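Lactococcal prophage ps3 protein 05 (Staphylococcus epidermidis ATCC 12228, PDB 3G8W) is a probable acetyltransferase of the GNAT family, expected to transfer an acetyl group from acetyl-CoA to an acceptor substrate. Local coordinates at residues Phe58-Phe61 and Val67-Cys70; Glu87-Lys92 and Ile97-Leu102. One frame throughout, in Å; residues are numbered along the deposited sequence.

Contact 1 of 2, residues Phe58-Phe61 and Val67-Cys70; sequences FGAF and VATC
A60 meets both V67 and A68 in a classic beta bulge of the antiparallel hairpin 55-62/65-74, part of the central GNAT sheet. The carbonyl oxygen of A60 takes two N-H groups: V67 N lies at 2.7 Å from A60 O, nearly in line with the C=O, whereas A68 N reaches A60 O at a weak 3.4 Å. The return bond is less regular, since A60 N stands well above the carbonyl plane of A68 O. Beyond the bulge the ladder regains its normal pairing, with F58 N to C70 O at 2.8 Å (167° at the hydrogen) and C70 N to F58 O at 2.9 Å. The tight face carries F58, A60, A68 and C70: the two small methyls stand side by side, A60 CB to A68 CB at 4.0 Å, and helix 96-112 packs on F58 and C70. The other face is looser. There G59 and T69 form a non-hydrogen-bonded pair; beside it T69 CA-H and, weakly, T69 OG1 (3.3 Å) approach F58 O, while G59 CA-H points to A68 O. Helix 15-24 touches T69 through Y18 and L21, and F61, also on this face, remains partly exposed. The end of the F58 side chain leads away from 67-70, though it still touches L72 farther along the same strand. With CG anti to the carbonyl carbon (chi1 -66°), its ring swings off to an edge-to-face meeting with Y109 and touches I106. It keeps one edge near C70, where CD2 of F58 lies 4.1 Å from C70 O, close to the ring plane.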
loop_
_atom_site.group_PDB
_atom_site.type_symbol
_atom_site.label_atom_id
_atom_site.label_comp_id
_atom_site.label_asym_id
_atom_site.label_seq_id
_atom_site.Cartn_x
_atom_site.Cartn_y
_atom_site.Cartn_z
ATOM N N PHE B 58 13.041 12.725 2.752
ATOM C CA PHE B 58 13.625 13.899 3.399
ATOM C C PHE B 58 14.938 13.577 4.078
ATOM O O PHE B 58 15.113 12.464 4.586
ATOM C CB PHE B 58 12.686 14.467 4.430
ATOM C CG PHE B 58 11.438 15.039 3.864
ATOM C CD1 PHE B 58 11.281 16.413 3.772
ATOM C CD2 PHE B 58 10.393 14.207 3.471
ATOM C CE1 PHE B 58 10.103 16.942 3.279
ATOM C CE2 PHE B 58 9.206 14.731 2.968
ATOM C CZ PHE B 58 9.051 16.090 2.873
ATOM N N GLY B 59 15.842 14.557 4.107
ATOM C CA GLY B 59 17.129 14.416 4.796
ATOM C C GLY B 59 17.427 15.516 5.798
ATOM O O GLY B 59 17.061 16.667 5.582
ATOM N N ALA B 60 18.069 15.153 6.908
ATOM C CA ALA B 60 18.627 16.140 7.841
ATOM C C ALA B 60 20.134 16.304 7.591
ATOM O O ALA B 60 20.863 15.316 7.431
ATOM C CB ALA B 60 18.364 15.742 9.265
ATOM N N PHE B 61 20.593 17.552 7.551
ATOM C CA PHE B 61 21.979 17.838 7.198
ATOM C C PHE B 61 22.734 18.564 8.284
ATOM O O PHE B 61 22.299 19.615 8.766
ATOM C CB PHE B 61 22.056 18.644 5.904
ATOM C CG PHE B 61 21.818 17.827 4.677
ATOM C CD1 PHE B 61 22.866 17.129 4.079
ATOM C CD2 PHE B 61 20.539 17.728 4.127
ATOM C CE1 PHE B 61 22.646 16.356 2.942
ATOM C CE2 PHE B 61 20.309 16.963 2.986
ATOM C CZ PHE B 61 21.365 16.273 2.391
ATOM N N VAL B 67 22.565 13.262 7.719
ATOM C CA VAL B 67 22.665 12.753 9.092
ATOM C C VAL B 67 21.473 11.883 9.445
ATOM O O VAL B 67 21.589 10.900 10.173
ATOM C CB VAL B 67 22.820 13.909 10.097
ATOM C CG1 VAL B 67 22.676 13.421 11.499
ATOM C CG2 VAL B 67 24.176 14.549 9.934
ATOM N N ALA B 68 20.319 12.250 8.916
ATOM C CA ALA B 68 19.155 11.409 9.038
ATOM C C ALA B 68 18.391 11.402 7.717
ATOM O O ALA B 68 18.693 12.191 6.818
ATOM C CB ALA B 68 18.283 11.886 10.197
ATOM N N THR B 69 17.415 10.497 7.613
ATOM C CA THR B 69 16.627 10.315 6.383
ATOM C C THR B 69 15.296 9.652 6.679
ATOM O O THR B 69 15.186 8.850 7.612
ATOM C CB THR B 69 17.384 9.463 5.342
ATOM O OG1 THR B 69 17.494 10.197 4.117
ATOM C CG2 THR B 69 16.697 8.112 5.094
ATOM N N CYS B 70 14.282 9.974 5.885
ATOM C CA CYS B 70 13.008 9.291 6.005
ATOM C C CYS B 70 12.152 9.497 4.773
ATOM O O CYS B 70 12.121 10.596 4.235
ATOM C CB CYS B 70 12.279 9.804 7.226
ATOM S SG CYS B 70 10.905 8.777 7.636
#

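Contact 2 of 2, residues Glu87-Lys92 and Ile97-Leu102; sequences ENNFVK and IVNREL
N89 on the strand and N99 on the helix meet edge to edge through their amides and exchange a reciprocal pair of hydrogen bonds. N99 ND2 donates to N89 OD1 at 2.7 Å, and N89 ND2 donates to N99 OD1, also at 2.7 Å. Both bonds are fairly straight (162° at the hydrogen) and each donor sits on a lone pair in the plane of the accepting carbonyl. In keeping with this the two amides are nearly coplanar, their planes 19° apart, and the side chains arrive from opposite directions to close a flat ring of two bonds that fixes the rotation of both. Each CG is anti to its own backbone nitrogen (N89 chi1 -169°), an extension that carries the amides from strand and helix toward each other. The second hydrogen of N89 ND2 can serve the neighbouring strand 65-74, so this largely enclosed pair is tied into the sheet as well. Packing contacts flank it. V91 crosses N99 at about a right angle, with V91 CG2 lying beside the N99 amide and V91 CG1 touching N99 CB at 4.1 Å, while the methyl L102 CD1 lies 4.3 Å from N89 ND2. F132 and F133 of helix 127-136 add aromatic cover to N99 and N89 respectively. Strand and helix axes approach to 9.6 Å, the usual distance for a helix packed on a sheet. This is the first half of the beta-alpha-beta unit 83-91, 96-112, 117-123, the core of the GNAT fold.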
loop_
_atom_site.group_PDB
_atom_site.type_symbol
_atom_site.label_atom_id
_atom_site.label_comp_id
_atom_site.label_asym_id
_atom_site.label_seq_id
_atom_site.Cartn_x
_atom_site.Cartn_y
_atom_site.Cartn_z
ATOM N N GLU B 87 8.440 5.519 5.709
ATOM C CA GLU B 87 9.250 4.307 5.527
ATOM C C GLU B 87 10.742 4.628 5.482
ATOM O O GLU B 87 11.150 5.785 5.259
ATOM C CB GLU B 87 8.833 3.573 4.253
ATOM N N ASN B 88 11.547 3.585 5.684
ATOM C CA ASN B 88 13.012 3.651 5.612
ATOM C C ASN B 88 13.637 4.825 6.401
ATOM O O ASN B 88 14.332 5.670 5.841
ATOM C CB ASN B 88 13.500 3.565 4.142
ATOM C CG ASN B 88 13.067 2.253 3.434
ATOM O OD1 ASN B 88 12.876 1.218 4.061
ATOM N ND2 ASN B 88 12.932 2.306 2.118
ATOM N N ASN B 89 13.376 4.851 7.709
ATOM C CA ASN B 89 13.969 5.846 8.615
ATOM C C ASN B 89 15.436 5.481 8.929
ATOM O O ASN B 89 15.699 4.672 9.805
ATOM C CB ASN B 89 13.114 5.965 9.892
ATOM C CG ASN B 89 13.492 7.164 10.783
ATOM O OD1 ASN B 89 13.110 7.196 11.953
ATOM N ND2 ASN B 89 14.227 8.137 10.247
ATOM N N PHE B 90 16.380 6.062 8.185
ATOM C CA PHE B 90 17.820 5.850 8.441
ATOM C C PHE B 90 18.447 7.015 9.187
ATOM O O PHE B 90 18.362 8.168 8.755
ATOM C CB PHE B 90 18.627 5.573 7.162
ATOM C CG PHE B 90 18.085 4.458 6.330
ATOM C CD1 PHE B 90 18.047 3.167 6.815
ATOM C CD2 PHE B 90 17.622 4.697 5.047
ATOM C CE1 PHE B 90 17.540 2.115 6.046
ATOM C CE2 PHE B 90 17.113 3.657 4.272
ATOM C CZ PHE B 90 17.076 2.358 4.775
ATOM N N VAL B 91 19.086 6.700 10.312
ATOM C CA VAL B 91 19.727 7.713 11.135
ATOM C C VAL B 91 21.167 7.311 11.374
ATOM O O VAL B 91 21.446 6.138 11.530
ATOM C CB VAL B 91 19.004 7.887 12.481
ATOM C CG1 VAL B 91 19.237 9.291 13.039
ATOM C CG2 VAL B 91 17.494 7.593 12.336
ATOM N N LYS B 92 22.070 8.296 11.381
ATOM C CA LYS B 92 23.496 8.079 11.610
ATOM C C LYS B 92 23.802 8.178 13.093
ATOM O O LYS B 92 23.384 9.128 13.756
ATOM C CB LYS B 92 24.323 9.110 10.841
ATOM C CG LYS B 92 25.831 8.893 10.881
ATOM C CD LYS B 92 26.534 10.188 10.509
ATOM C CE LYS B 92 28.046 10.028 10.383
ATOM N NZ LYS B 92 28.671 11.192 9.690
ATOM N N ILE B 97 17.949 13.098 18.846
ATOM C CA ILE B 97 17.591 14.512 18.903
ATOM C C ILE B 97 17.325 14.969 17.480
ATOM O O ILE B 97 16.363 15.703 17.210
ATOM C CB ILE B 97 18.694 15.369 19.542
ATOM C CG1 ILE B 97 18.579 15.351 21.062
ATOM C CG2 ILE B 97 18.594 16.802 19.107
ATOM C CD1 ILE B 97 19.355 14.261 21.721
ATOM N N VAL B 98 18.174 14.485 16.576
ATOM C CA VAL B 98 18.144 14.836 15.167
ATOM C C VAL B 98 16.965 14.190 14.444
ATOM O O VAL B 98 16.279 14.859 13.682
ATOM C CB VAL B 98 19.476 14.438 14.483
ATOM C CG1 VAL B 98 19.425 14.684 12.996
ATOM C CG2 VAL B 98 20.631 15.207 15.105
ATOM N N ASN B 99 16.740 12.897 14.666
ATOM C CA ASN B 99 15.635 12.197 14.013
ATOM C C ASN B 99 14.292 12.815 14.420
ATOM O O ASN B 99 13.440 13.070 13.580
ATOM C CB ASN B 99 15.665 10.698 14.340
ATOM C CG ASN B 99 14.915 9.850 13.311
ATOM O OD1 ASN B 99 15.153 9.936 12.107
ATOM N ND2 ASN B 99 14.019 9.010 13.787
ATOM N N ARG B 100 14.120 13.070 15.719
ATOM C CA ARG B 100 12.919 13.716 16.242
ATOM C C ARG B 100 12.682 15.016 15.499
ATOM O O ARG B 100 11.556 15.331 15.153
ATOM C CB ARG B 100 13.026 13.949 17.737
ATOM C CG ARG B 100 11.856 14.639 18.331
ATOM C CD ARG B 100 11.950 14.726 19.850
ATOM N NE ARG B 100 12.277 13.449 20.498
ATOM C CZ ARG B 100 11.399 12.489 20.803
ATOM N NH1 ARG B 100 10.115 12.630 20.532
ATOM N NH2 ARG B 100 11.807 11.375 21.383
ATOM N N GLU B 101 13.737 15.758 15.217
ATOM C CA GLU B 101 13.575 16.999 14.482
ATOM C C GLU B 101 13.149 16.719 13.034
ATOM O O GLU B 101 12.315 17.431 12.464
ATOM C CB GLU B 101 14.861 17.803 14.539
ATOM C CG GLU B 101 14.675 19.286 14.441
ATOM C CD GLU B 101 16.010 20.018 14.522
ATOM O OE1 GLU B 101 16.350 20.760 13.555
ATOM O OE2 GLU B 101 16.730 19.837 15.550
ATOM N N LEU B 102 13.722 15.673 12.448
ATOM C CA LEU B 102 13.351 15.231 11.111
ATOM C C LEU B 102 11.861 14.801 11.007
ATOM O O LEU B 102 11.156 15.268 10.103
ATOM C CB LEU B 102 14.262 14.072 10.707
ATOM C CG LEU B 102 14.670 13.722 9.280
ATOM C CD1 LEU B 102 14.354 12.280 9.068
ATOM C CD2 LEU B 102 13.998 14.550 8.227
#

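How the contacts relate
Contacts 1 and 2 lie with centres about 6 Å apart and share one sheet, in which strand 65-74 of contact 1 runs beside strand 83-91 of contact 2. Two probable hydrogen bonds join them: T69 O to N89 ND2 at 2.9 Å, and V67 O to K92 N at 2.9 Å, the latter from the bulge residue V67. The methyl T69 CG2 also packs at 3.5 Å from F90 CD2. Helix 96-112 serves both, through N99 in contact 2 and through V98, L102 and I106 over contact 1. In GNAT relatives acetyl-CoA binds between the strands equivalent to 83-91 and 117-123, so contact 2 is probably the nearer to the cofactor site.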